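Local coordinates for putative xanthine dehydrogenase YAGS fad-binding subunit (Escherichia coli, PDB 5G5G), which holds the molybdenum and pterin cytosine dinucleotide cofactor of a periplasmic aldehyde oxidase and probably oxidises aldehydes to carboxylic acids, at residues H22-G27 with S472-A477; L15-R20 with L476-A481; V459-D464 with V491-G496; R615-K620 with M685-V690. All blocks are in the same frame, centred on the assembly; numbering follows the deposited sequence.

Contact 1 (H22-G27 with S472-A477); sequences HDRIDG and SYTILA. With MCN (pterin cytosine dinucleotide), chain Y.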
# COMPACT_ATOMS: atom_id res chain seq x y z
N HIS C 22 -16.51 -5.92 20.23
CA HIS C 22 -16.23 -7.34 20.08
C HIS C 22 -15.05 -7.64 19.13
O HIS C 22 -14.86 -6.93 18.14
CB HIS C 22 -17.49 -8.01 19.56
CG HIS C 22 -18.47 -8.28 20.65
ND1 HIS C 22 -18.25 -9.26 21.60
CD2 HIS C 22 -19.65 -7.69 20.97
CE1 HIS C 22 -19.27 -9.28 22.45
NE2 HIS C 22 -20.13 -8.32 22.09
N ASP C 23 -14.31 -8.69 19.45
CA ASP C 23 -13.28 -9.20 18.53
C ASP C 23 -13.91 -9.57 17.19
O ASP C 23 -15.03 -10.09 17.14
CB ASP C 23 -12.66 -10.47 19.07
CG ASP C 23 -11.86 -10.30 20.34
OD1 ASP C 23 -11.62 -9.18 20.79
OD2 ASP C 23 -11.55 -11.37 20.96
N ARG C 24 -13.19 -9.38 16.10
CA ARG C 24 -13.64 -9.84 14.80
C ARG C 24 -13.85 -11.32 14.75
O ARG C 24 -12.98 -12.12 15.18
CB ARG C 24 -12.56 -9.57 13.76
CG ARG C 24 -12.58 -8.23 13.35
CD ARG C 24 -11.46 -8.04 12.32
NE ARG C 24 -11.13 -6.64 12.45
CZ ARG C 24 -11.37 -5.69 11.57
NH1 ARG C 24 -11.97 -5.93 10.44
NH2 ARG C 24 -11.04 -4.46 11.86
N ILE C 25 -15.00 -11.74 14.21
CA ILE C 25 -15.35 -13.15 14.18
C ILE C 25 -14.56 -13.91 13.09
O ILE C 25 -14.44 -15.14 13.19
CB ILE C 25 -16.86 -13.44 14.08
CG1 ILE C 25 -17.46 -12.96 12.79
CG2 ILE C 25 -17.56 -12.75 15.27
CD1 ILE C 25 -18.84 -13.52 12.53
N ASP C 26 -14.01 -13.17 12.17
CA ASP C 26 -13.07 -13.74 11.18
C ASP C 26 -11.62 -13.77 11.68
O ASP C 26 -10.73 -14.14 10.90
CB ASP C 26 -13.19 -13.06 9.79
CG ASP C 26 -13.13 -11.52 9.82
OD1 ASP C 26 -13.42 -10.94 10.91
OD2 ASP C 26 -12.93 -10.89 8.76
N GLY C 27 -11.39 -13.32 12.91
CA GLY C 27 -10.02 -13.25 13.46
C GLY C 27 -9.25 -14.57 13.51
O GLY C 27 -8.11 -14.64 13.03
N SER C 472 -17.63 -6.23 8.45
CA SER C 472 -18.98 -6.62 8.17
C SER C 472 -19.37 -7.96 8.82
O SER C 472 -20.49 -8.07 9.34
CB SER C 472 -19.19 -6.70 6.67
OG SER C 472 -18.81 -5.52 5.99
N TYR C 473 -18.52 -8.99 8.74
CA TYR C 473 -18.85 -10.29 9.39
C TYR C 473 -19.33 -10.03 10.82
O TYR C 473 -20.35 -10.56 11.25
CB TYR C 473 -17.69 -11.27 9.47
CG TYR C 473 -17.43 -12.03 8.17
CD1 TYR C 473 -18.24 -13.13 7.79
CD2 TYR C 473 -16.31 -11.72 7.35
CE1 TYR C 473 -17.98 -13.85 6.64
CE2 TYR C 473 -16.08 -12.44 6.19
CZ TYR C 473 -16.90 -13.51 5.85
OH TYR C 473 -16.68 -14.24 4.65
N THR C 474 -18.51 -9.27 11.56
CA THR C 474 -18.74 -9.05 12.97
C THR C 474 -19.98 -8.20 13.28
O THR C 474 -20.81 -8.59 14.08
CB THR C 474 -17.48 -8.47 13.59
OG1 THR C 474 -16.42 -9.32 13.20
CG2 THR C 474 -17.59 -8.41 15.06
N ILE C 475 -20.12 -7.07 12.63
CA ILE C 475 -21.28 -6.24 12.87
C ILE C 475 -22.62 -6.84 12.43
O ILE C 475 -23.64 -6.61 13.07
CB ILE C 475 -21.12 -4.80 12.33
CG1 ILE C 475 -20.88 -4.78 10.80
CG2 ILE C 475 -20.01 -4.14 13.15
CD1 ILE C 475 -21.16 -3.41 10.15
N LEU C 476 -22.59 -7.68 11.38
CA LEU C 476 -23.80 -8.41 11.01
C LEU C 476 -24.12 -9.47 12.07
O LEU C 476 -25.30 -9.62 12.43
CB LEU C 476 -23.65 -9.05 9.62
CG LEU C 476 -23.56 -7.99 8.50
CD1 LEU C 476 -23.00 -8.56 7.21
CD2 LEU C 476 -24.92 -7.40 8.17
N ALA C 477 -23.10 -10.15 12.61
CA ALA C 477 -23.33 -11.08 13.73
C ALA C 477 -23.89 -10.36 14.97
O ALA C 477 -24.87 -10.81 15.60
CB ALA C 477 -22.05 -11.83 14.07
N1 MCN Y . -18.62 0.84 11.47
C2 MCN Y . -19.13 0.68 12.83
N3 MCN Y . -20.28 1.69 12.91
C4 MCN Y . -20.72 2.63 12.09
C5 MCN Y . -20.11 2.51 10.72
C6 MCN Y . -19.10 1.72 10.52
O2 MCN Y . -18.82 -0.02 13.64
N4 MCN Y . -21.62 3.52 12.29
C1' MCN Y . -17.39 0.10 11.27
C2D MCN Y . -17.66 -1.44 11.08
O2' MCN Y . -16.52 -2.18 11.48
C3' MCN Y . -17.83 -1.44 9.64
C4D MCN Y . -16.79 -0.47 8.93
O4D MCN Y . -16.75 0.53 10.06
O3' MCN Y . -17.70 -2.72 8.92
C5' MCN Y . -17.04 0.26 7.75
O5' MCN Y . -18.40 0.52 7.52
PA MCN Y . -18.79 1.63 6.51
O1A MCN Y . -20.28 1.47 6.22
O2A MCN Y . -18.22 2.94 6.93
O3A MCN Y . -17.95 1.19 5.11
PB MCN Y . -18.47 0.12 4.07
O1B MCN Y . -19.33 0.76 3.07
O2B MCN Y . -18.97 -1.08 4.81
O3B MCN Y . -17.08 -0.31 3.49
C10 MCN Y . -16.48 0.49 2.38
C9' MCN Y . -15.40 1.42 2.82
C8' MCN Y . -14.98 2.29 1.52
S8' MCN Y . -16.15 2.93 0.50
C7' MCN Y . -13.77 2.28 1.24
S7' MCN Y . -13.14 3.01 -0.26
C6' MCN Y . -12.67 1.87 2.26
C7 MCN Y . -13.43 1.65 3.65
O9' MCN Y . -14.48 0.78 3.54
N5' MCN Y . -12.23 0.47 1.74
C4A MCN Y . -11.46 -0.42 2.67
N8' MCN Y . -12.47 1.01 4.57
C4B MCN Y . -11.74 -0.04 4.17
N1' MCN Y . -10.96 -0.72 5.11
C2' MCN Y . -10.36 -1.95 4.85
N2' MCN Y . -9.65 -2.55 5.68
N3' MCN Y . -10.16 -2.21 3.52
C4' MCN Y . -10.78 -1.70 2.40
O4' MCN Y . -10.71 -1.92 1.17
O HOH W 1 -15.31 -8.97 10.70
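I25 lays its outer branch across Y473 at about a right angle: CG1 meets Y473 CB at 3.7 Å, and CD1 runs on over the first turn of helix 472-484 to A477 CB, 3.9 Å away. With chi1 at 65°, CG1 lies between the backbone N and the carbonyl carbon, which swings this branch onto the helix. Next to it, T474 OG1 accepts the N-H of I25 at 3.0 Å (161°). A water lies between T474 OG1 (2.8 Å) and D26 OD1 (2.7 Å), so hydroxyl and carboxylate share a neighbour without touching directly. T474 CG2, the other branch, rests 3.7 Å from D23 O. D26 OD2 comes 3.8 Å from Y473 CD2, carboxylate and ring planes 46° apart, and forms a salt bridge with K30. R24 to G27 make a type I turn leading into helix 27-31. The same first turn of helix 472-484 serves the cofactor, with I475 CD1 3.7 Å from O3' of the pterin cytosine dinucleotide. R24 reaches another protein chain, where its NE pairs with an acidic side chain. The salt bridge to K30 is consistent with an ionised D26, while T474 OG1 joins the turn's backbone directly to the helix.

Contact 2 (L15-R20 with L476-A481); sequences LKVVGR and LAQTAA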
# COMPACT_ATOMS: atom_id res chain seq x y z
N LEU C 15 -28.54 -2.35 23.03
CA LEU C 15 -27.08 -2.32 22.95
C LEU C 15 -26.41 -3.35 23.85
O LEU C 15 -25.35 -3.10 24.41
CB LEU C 15 -26.53 -0.91 23.22
CG LEU C 15 -27.10 0.15 22.26
CD1 LEU C 15 -26.66 1.53 22.73
CD2 LEU C 15 -26.60 -0.09 20.87
N LYS C 16 -27.00 -4.54 23.91
CA LYS C 16 -26.34 -5.68 24.62
C LYS C 16 -25.20 -6.28 23.85
O LYS C 16 -24.32 -6.90 24.46
CB LYS C 16 -27.34 -6.78 24.94
CG LYS C 16 -28.45 -6.35 25.86
CD LYS C 16 -29.51 -7.44 26.03
CE LYS C 16 -30.57 -7.00 27.02
NZ LYS C 16 -31.65 -8.00 27.12
N VAL C 17 -25.22 -6.12 22.55
CA VAL C 17 -24.23 -6.70 21.63
C VAL C 17 -23.75 -5.69 20.61
O VAL C 17 -22.57 -5.50 20.41
CB VAL C 17 -24.73 -7.97 20.92
CG1 VAL C 17 -23.53 -8.72 20.33
CG2 VAL C 17 -25.51 -8.88 21.86
N VAL C 18 -24.68 -5.04 19.91
CA VAL C 18 -24.38 -3.89 19.08
C VAL C 18 -23.83 -2.77 19.96
O VAL C 18 -24.30 -2.56 21.09
CB VAL C 18 -25.64 -3.41 18.31
CG1 VAL C 18 -25.39 -2.08 17.59
CG2 VAL C 18 -26.11 -4.49 17.33
N GLY C 19 -22.83 -2.08 19.41
CA GLY C 19 -22.17 -0.97 20.06
C GLY C 19 -21.02 -1.37 20.96
O GLY C 19 -20.35 -0.48 21.53
N ARG C 20 -20.72 -2.67 21.04
CA ARG C 20 -19.73 -3.21 21.94
C ARG C 20 -18.51 -3.62 21.13
O ARG C 20 -18.64 -4.02 19.98
CB ARG C 20 -20.31 -4.33 22.73
CG ARG C 20 -21.30 -3.68 23.74
CD ARG C 20 -21.78 -4.55 24.76
NE ARG C 20 -22.92 -3.96 25.49
CZ ARG C 20 -22.88 -3.54 26.75
NH1 ARG C 20 -21.73 -3.57 27.43
NH2 ARG C 20 -23.98 -3.11 27.36
N LEU C 476 -22.59 -7.68 11.38
CA LEU C 476 -23.80 -8.41 11.01
C LEU C 476 -24.12 -9.47 12.07
O LEU C 476 -25.30 -9.62 12.43
CB LEU C 476 -23.65 -9.05 9.62
CG LEU C 476 -23.56 -7.99 8.50
CD1 LEU C 476 -23.00 -8.56 7.21
CD2 LEU C 476 -24.92 -7.40 8.17
N ALA C 477 -23.10 -10.15 12.61
CA ALA C 477 -23.33 -11.08 13.73
C ALA C 477 -23.89 -10.36 14.97
O ALA C 477 -24.87 -10.81 15.60
CB ALA C 477 -22.05 -11.83 14.07
N GLN C 478 -23.34 -9.20 15.26
CA GLN C 478 -23.81 -8.43 16.42
C GLN C 478 -25.28 -8.02 16.28
O GLN C 478 -26.06 -8.06 17.29
CB GLN C 478 -22.95 -7.22 16.65
CG GLN C 478 -21.51 -7.53 17.08
CD GLN C 478 -20.62 -6.28 17.06
OE1 GLN C 478 -19.80 -6.07 16.16
NE2 GLN C 478 -20.79 -5.43 18.07
N THR C 479 -25.65 -7.63 15.06
CA THR C 479 -27.03 -7.22 14.75
C THR C 479 -28.02 -8.34 14.94
O THR C 479 -29.02 -8.22 15.68
CB THR C 479 -27.13 -6.62 13.33
OG1 THR C 479 -26.23 -5.50 13.21
CG2 THR C 479 -28.57 -6.18 13.04
N ALA C 480 -27.72 -9.49 14.36
CA ALA C 480 -28.58 -10.63 14.54
C ALA C 480 -28.67 -11.10 16.01
O ALA C 480 -29.75 -11.41 16.51
CB ALA C 480 -28.17 -11.76 13.64
N ALA C 481 -27.52 -11.14 16.69
CA ALA C 481 -27.51 -11.53 18.08
C ALA C 481 -28.41 -10.59 18.92
O ALA C 481 -29.15 -11.03 19.81
CB ALA C 481 -26.07 -11.51 18.60
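A type II beta turn, V17 to R20, packs against the middle of helix 472-484 and is read by one helix side chain, the amide of Q478. Its NE2 donates to V17 O at 2.9 Å (162°); the oxygen lies in the amide plane, whereas the donor is tilted 33° from the plane of the V17 carbonyl. The same nitrogen makes a weak bond to R20 O at 3.2 Å, so it holds carbonyls of the first and last residues of the turn. The Q478 chain leaves the helix with CG beside its own backbone N (chi1 -66°) and stays extended, which carries the amide across to the turn. V17 CG1 lies against the stem, 4.0 Å from Q478 CG, and also touches A481 CB, one helical turn on. V18 CG2 rests on the helix backbone, 3.6 Å from Q478 O and 3.9 Å from T479 CA. G19 takes the positive phi of the third turn position, and R20 folds back so that NE donates to L15 O at 2.8 Å, closing the loop on itself. E482, further along the helix, accepts the backbone N-H groups of K16, V17 and V18 with its carboxylate. Q478 OE1 receives ND2 of N618, and NE2 has a further weak bond to L617 O. With carbonyls around NE2 and an N-H donor at OE1, the orientation of this buried amide is fixed, and it couples the N-terminal loop to the backbone next to the cofactor's cytosine.

Contact 3 (V459-D464 with V491-G496); sequences VTVETD and VAVHLG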
# COMPACT_ATOMS: atom_id res chain seq x y z
N VAL C 459 -28.01 -19.17 15.07
CA VAL C 459 -28.61 -18.29 14.09
C VAL C 459 -27.65 -18.26 12.89
O VAL C 459 -26.41 -18.27 13.07
CB VAL C 459 -28.85 -16.89 14.68
CG1 VAL C 459 -29.22 -15.88 13.59
CG2 VAL C 459 -29.92 -16.95 15.76
N THR C 460 -28.20 -18.30 11.67
CA THR C 460 -27.38 -18.23 10.46
C THR C 460 -27.78 -16.99 9.64
O THR C 460 -28.94 -16.84 9.33
CB THR C 460 -27.54 -19.49 9.60
OG1 THR C 460 -27.25 -20.65 10.42
CG2 THR C 460 -26.62 -19.45 8.41
N VAL C 461 -26.84 -16.13 9.32
CA VAL C 461 -27.10 -14.96 8.49
C VAL C 461 -26.44 -15.19 7.13
O VAL C 461 -25.28 -15.57 7.10
CB VAL C 461 -26.50 -13.70 9.10
CG1 VAL C 461 -26.62 -12.51 8.16
CG2 VAL C 461 -27.16 -13.40 10.45
N GLU C 462 -27.20 -15.01 6.05
CA GLU C 462 -26.65 -15.04 4.69
C GLU C 462 -26.96 -13.74 3.97
O GLU C 462 -28.12 -13.34 3.88
CB GLU C 462 -27.26 -16.17 3.89
CG GLU C 462 -26.96 -17.56 4.48
CD GLU C 462 -27.88 -18.67 4.01
OE1 GLU C 462 -29.08 -18.43 3.74
OE2 GLU C 462 -27.40 -19.80 3.97
N THR C 463 -25.95 -13.13 3.40
CA THR C 463 -26.13 -11.97 2.53
C THR C 463 -24.91 -11.83 1.60
O THR C 463 -23.82 -12.23 1.97
CB THR C 463 -26.39 -10.70 3.37
OG1 THR C 463 -26.54 -9.57 2.51
CG2 THR C 463 -25.26 -10.46 4.41
N ASP C 464 -25.08 -11.25 0.43
CA ASP C 464 -23.93 -11.11 -0.47
C ASP C 464 -22.99 -9.92 -0.11
O ASP C 464 -22.02 -9.62 -0.83
CB ASP C 464 -24.36 -11.03 -1.94
CG ASP C 464 -24.81 -9.64 -2.39
OD1 ASP C 464 -24.92 -8.70 -1.54
OD2 ASP C 464 -25.09 -9.47 -3.61
N VAL C 491 -23.96 -17.06 16.43
CA VAL C 491 -24.40 -16.56 15.14
C VAL C 491 -23.33 -16.89 14.10
O VAL C 491 -22.14 -16.57 14.29
CB VAL C 491 -24.63 -15.04 15.17
CG1 VAL C 491 -25.16 -14.55 13.84
CG2 VAL C 491 -25.62 -14.68 16.30
N ALA C 492 -23.74 -17.51 13.02
CA ALA C 492 -22.83 -17.76 11.89
C ALA C 492 -23.21 -16.77 10.84
O ALA C 492 -24.37 -16.52 10.66
CB ALA C 492 -23.00 -19.18 11.35
N VAL C 493 -22.23 -16.23 10.12
CA VAL C 493 -22.47 -15.27 9.06
C VAL C 493 -21.70 -15.70 7.80
O VAL C 493 -20.49 -15.89 7.87
CB VAL C 493 -22.00 -13.87 9.48
CG1 VAL C 493 -22.21 -12.85 8.36
CG2 VAL C 493 -22.65 -13.42 10.78
N HIS C 494 -22.44 -15.85 6.72
CA HIS C 494 -21.92 -16.24 5.42
C HIS C 494 -22.12 -15.06 4.48
O HIS C 494 -23.24 -14.58 4.31
CB HIS C 494 -22.66 -17.46 4.93
CG HIS C 494 -22.62 -18.58 5.93
ND1 HIS C 494 -21.44 -19.10 6.41
CD2 HIS C 494 -23.61 -19.24 6.57
CE1 HIS C 494 -21.71 -20.05 7.30
NE2 HIS C 494 -23.02 -20.17 7.41
N LEU C 495 -21.02 -14.63 3.88
CA LEU C 495 -20.94 -13.42 3.05
C LEU C 495 -20.39 -13.65 1.67
O LEU C 495 -19.80 -14.70 1.37
CB LEU C 495 -20.03 -12.38 3.73
CG LEU C 495 -20.48 -11.84 5.06
CD1 LEU C 495 -19.59 -10.69 5.52
CD2 LEU C 495 -21.89 -11.35 5.00
N GLY C 496 -20.59 -12.63 0.83
CA GLY C 496 -19.85 -12.49 -0.41
C GLY C 496 -20.11 -13.59 -1.43
O GLY C 496 -19.17 -14.08 -2.04
O HOH W 2 -24.36 -22.03 9.27
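V459 O receives the N-H of A492 at 2.8 Å (172°), with V491 CA leaning on the same oxygen at 3.4 Å. This begins the parallel strand pair of a beta-alpha-beta unit, in which helix 472-484 connects strands 459-462 and 491-494. The axes of the two strands are 17° apart. The bonds then pass back and forth: V461 N to A492 O at 2.8 Å, H494 N to V461 O at 2.9 Å, and T463 N to H494 O at 3.2 Å. V459, V461, V491 and V493 all point to the sheet face that receives helix 472-484; V461 CG2 and V491 CG1 meet there at 4.1 Å. T463 and L495 lie side by side, pointing the same way, with T463 CG2 beside L495 CD2. The face bearing T460, A492, E462 and H494 is more polar: E462 pairs with R450 of the neighbouring strand, and T460 OG1 with E454. The H494 ring, with CG beside its backbone N (chi1 -54°), leans toward strand 459-462 and takes T460 CG2 at its edge, 3.5 Å from CD2. In the plane of that ring a water lies 3.0 Å from H494 NE2 and donates a weak bond to T460 OG1.

Contact 4 (R615-K620 with M685-V690); sequences RILNPK and MKAKGV. With MCN (pterin cytosine dinucleotide), chain Y.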
# COMPACT_ATOMS: atom_id res chain seq x y z
N ARG C 615 -24.62 6.19 15.29
CA ARG C 615 -24.34 5.13 16.29
C ARG C 615 -23.22 4.25 15.78
O ARG C 615 -23.32 3.74 14.66
CB ARG C 615 -25.59 4.30 16.52
CG ARG C 615 -25.33 2.99 17.29
CD ARG C 615 -26.65 2.32 17.59
NE ARG C 615 -27.43 3.01 18.60
CZ ARG C 615 -28.75 2.87 18.76
NH1 ARG C 615 -29.49 2.16 17.89
NH2 ARG C 615 -29.37 3.49 19.77
N ILE C 616 -22.18 4.09 16.57
CA ILE C 616 -21.10 3.19 16.21
C ILE C 616 -21.46 1.75 16.59
O ILE C 616 -21.85 1.46 17.72
CB ILE C 616 -19.79 3.61 16.91
CG1 ILE C 616 -19.41 5.04 16.46
CG2 ILE C 616 -18.70 2.58 16.66
CD1 ILE C 616 -19.07 5.17 15.01
N LEU C 617 -21.35 0.87 15.62
CA LEU C 617 -21.78 -0.50 15.75
C LEU C 617 -20.74 -1.40 16.45
O LEU C 617 -21.10 -2.32 17.19
CB LEU C 617 -22.20 -1.03 14.40
CG LEU C 617 -23.34 -0.28 13.66
CD1 LEU C 617 -23.67 -0.89 12.29
CD2 LEU C 617 -24.59 -0.20 14.51
N ASN C 618 -19.46 -1.12 16.24
CA ASN C 618 -18.39 -1.81 16.95
C ASN C 618 -17.24 -0.87 17.11
O ASN C 618 -16.53 -0.55 16.13
CB ASN C 618 -17.98 -3.08 16.20
CG ASN C 618 -16.91 -3.84 16.90
OD1 ASN C 618 -15.95 -3.24 17.42
ND2 ASN C 618 -17.01 -5.18 16.87
N PRO C 619 -17.05 -0.33 18.33
CA PRO C 619 -16.04 0.73 18.45
C PRO C 619 -14.62 0.26 18.15
O PRO C 619 -13.78 1.09 17.79
CB PRO C 619 -16.17 1.18 19.88
CG PRO C 619 -17.63 0.90 20.22
CD PRO C 619 -17.96 -0.37 19.48
N LYS C 620 -14.34 -1.04 18.29
CA LYS C 620 -12.98 -1.56 17.99
C LYS C 620 -12.72 -1.60 16.50
O LYS C 620 -11.70 -1.08 16.02
CB LYS C 620 -12.75 -2.94 18.63
CG LYS C 620 -11.29 -3.39 18.43
CD LYS C 620 -10.79 -4.35 19.48
CE LYS C 620 -11.50 -5.65 19.41
NZ LYS C 620 -10.99 -6.56 20.47
N MET C 685 -31.01 1.17 12.40
CA MET C 685 -29.77 1.02 13.15
C MET C 685 -29.28 2.33 13.77
O MET C 685 -28.52 2.33 14.73
CB MET C 685 -28.66 0.43 12.24
CG MET C 685 -28.97 -0.94 11.71
SD MET C 685 -29.26 -2.23 12.92
CE MET C 685 -27.65 -2.34 13.66
N LYS C 686 -29.67 3.44 13.16
CA LYS C 686 -29.28 4.80 13.56
C LYS C 686 -27.78 5.09 13.37
O LYS C 686 -27.23 6.01 13.96
CB LYS C 686 -29.77 5.07 15.00
CG LYS C 686 -31.23 4.69 15.18
CD LYS C 686 -31.73 5.00 16.59
CE LYS C 686 -33.20 4.64 16.74
NZ LYS C 686 -33.61 4.49 18.16
N ALA C 687 -27.17 4.30 12.47
CA ALA C 687 -25.79 4.35 12.16
C ALA C 687 -25.58 5.14 10.89
O ALA C 687 -26.47 5.22 10.02
CB ALA C 687 -25.25 2.95 11.95
N LYS C 688 -24.38 5.70 10.77
CA LYS C 688 -23.94 6.29 9.49
C LYS C 688 -22.54 5.77 9.14
O LYS C 688 -21.88 5.10 9.96
CB LYS C 688 -23.98 7.83 9.54
CG LYS C 688 -25.40 8.34 9.70
CD LYS C 688 -25.51 9.88 9.69
CE LYS C 688 -24.86 10.46 10.92
NZ LYS C 688 -25.32 11.89 11.05
N GLY C 689 -22.07 6.08 7.94
CA GLY C 689 -20.78 5.59 7.49
C GLY C 689 -19.60 6.19 8.23
O GLY C 689 -19.67 7.33 8.68
N VAL C 690 -18.51 5.43 8.29
CA VAL C 690 -17.23 5.94 8.84
C VAL C 690 -15.98 5.67 8.03
O VAL C 690 -14.97 6.38 8.19
CB VAL C 690 -17.02 5.45 10.27
CG1 VAL C 690 -16.48 4.03 10.33
CG2 VAL C 690 -16.18 6.46 11.08
N1 MCN Y . -18.62 0.84 11.47
C2 MCN Y . -19.13 0.68 12.83
N3 MCN Y . -20.28 1.69 12.91
C4 MCN Y . -20.72 2.63 12.09
C5 MCN Y . -20.11 2.51 10.72
C6 MCN Y . -19.10 1.72 10.52
O2 MCN Y . -18.82 -0.02 13.64
N4 MCN Y . -21.62 3.52 12.29
C1' MCN Y . -17.39 0.10 11.27
C2D MCN Y . -17.66 -1.44 11.08
O2' MCN Y . -16.52 -2.18 11.48
C3' MCN Y . -17.83 -1.44 9.64
C4D MCN Y . -16.79 -0.47 8.93
O4D MCN Y . -16.75 0.53 10.06
O3' MCN Y . -17.70 -2.72 8.92
C5' MCN Y . -17.04 0.26 7.75
O5' MCN Y . -18.40 0.52 7.52
PA MCN Y . -18.79 1.63 6.51
O1A MCN Y . -20.28 1.47 6.22
O2A MCN Y . -18.22 2.94 6.93
O3A MCN Y . -17.95 1.19 5.11
PB MCN Y . -18.47 0.12 4.07
O1B MCN Y . -19.33 0.76 3.07
O2B MCN Y . -18.97 -1.08 4.81
O3B MCN Y . -17.08 -0.31 3.49
C10 MCN Y . -16.48 0.49 2.38
C9' MCN Y . -15.40 1.42 2.82
C8' MCN Y . -14.98 2.29 1.52
S8' MCN Y . -16.15 2.93 0.50
C7' MCN Y . -13.77 2.28 1.24
S7' MCN Y . -13.14 3.01 -0.26
C6' MCN Y . -12.67 1.87 2.26
C7 MCN Y . -13.43 1.65 3.65
O9' MCN Y . -14.48 0.78 3.54
N5' MCN Y . -12.23 0.47 1.74
C4A MCN Y . -11.46 -0.42 2.67
N8' MCN Y . -12.47 1.01 4.57
C4B MCN Y . -11.74 -0.04 4.17
N1' MCN Y . -10.96 -0.72 5.11
C2' MCN Y . -10.36 -1.95 4.85
N2' MCN Y . -9.65 -2.55 5.68
N3' MCN Y . -10.16 -2.21 3.52
C4' MCN Y . -10.78 -1.70 2.40
O4' MCN Y . -10.71 -1.92 1.17
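R615 O and K688 O, one from each segment, both accept from the same amino group of the cofactor: N4 of the pterin cytosine dinucleotide lies 2.9 Å from R615 O and 2.8 Å from K688 O. Backbone N-H groups read the rest of the cytosine edge, L617 N giving to N3 at 3.0 Å (175°) and N618 N to O2 at 2.9 Å. This set of donors and acceptors suits cytosine. V690 N, further along, donates to phosphate oxygen O2A. The two segments are joined directly by R615 N to K686 O at 2.9 Å, and A687 CB packs 3.4 Å from R615 O, close under N4. R615 starts extended (chi1 167°) and bends at chi3, bringing one face of its guanidinium over K686 CB; NH1 bonds weakly to M685 O. D13 pairs with both R615 and K686, which probably offsets their like charges. L617 crosses M685 at about a right angle, its CD2 3.8 Å from M685 CE. N618 caps helix 619-638, L617 and M685 rest on T516 of helix 511-534, L617 also touches helix 472-484, and I616 and V690 meet F674 of strand 669-674.

Helix 472-484 links the first three contacts. Contacts 1 and 2 share L476 and A477, their centres 10 Å apart, as the N-terminal loop runs along one side of the helix. Contact 3 lies under another side, where A477 CB meets V493 CG2 and A480 CB meets V461 CG2, both at 3.7 Å. Contact 4 joins the loop from the cofactor side: D23 OD1 forms a salt bridge with K620 NZ at 2.7 Å, H22 O probably bonds N618 ND2, and G19 N probably bonds L617 O at 2.8 Å. Contacts 1 and 4 both touch the pterin cytosine dinucleotide, contact 1 at its ribose, contact 4 at its cytosine and a phosphate. Contact 3 stays about 12 Å from contact 4 at their nearest atoms.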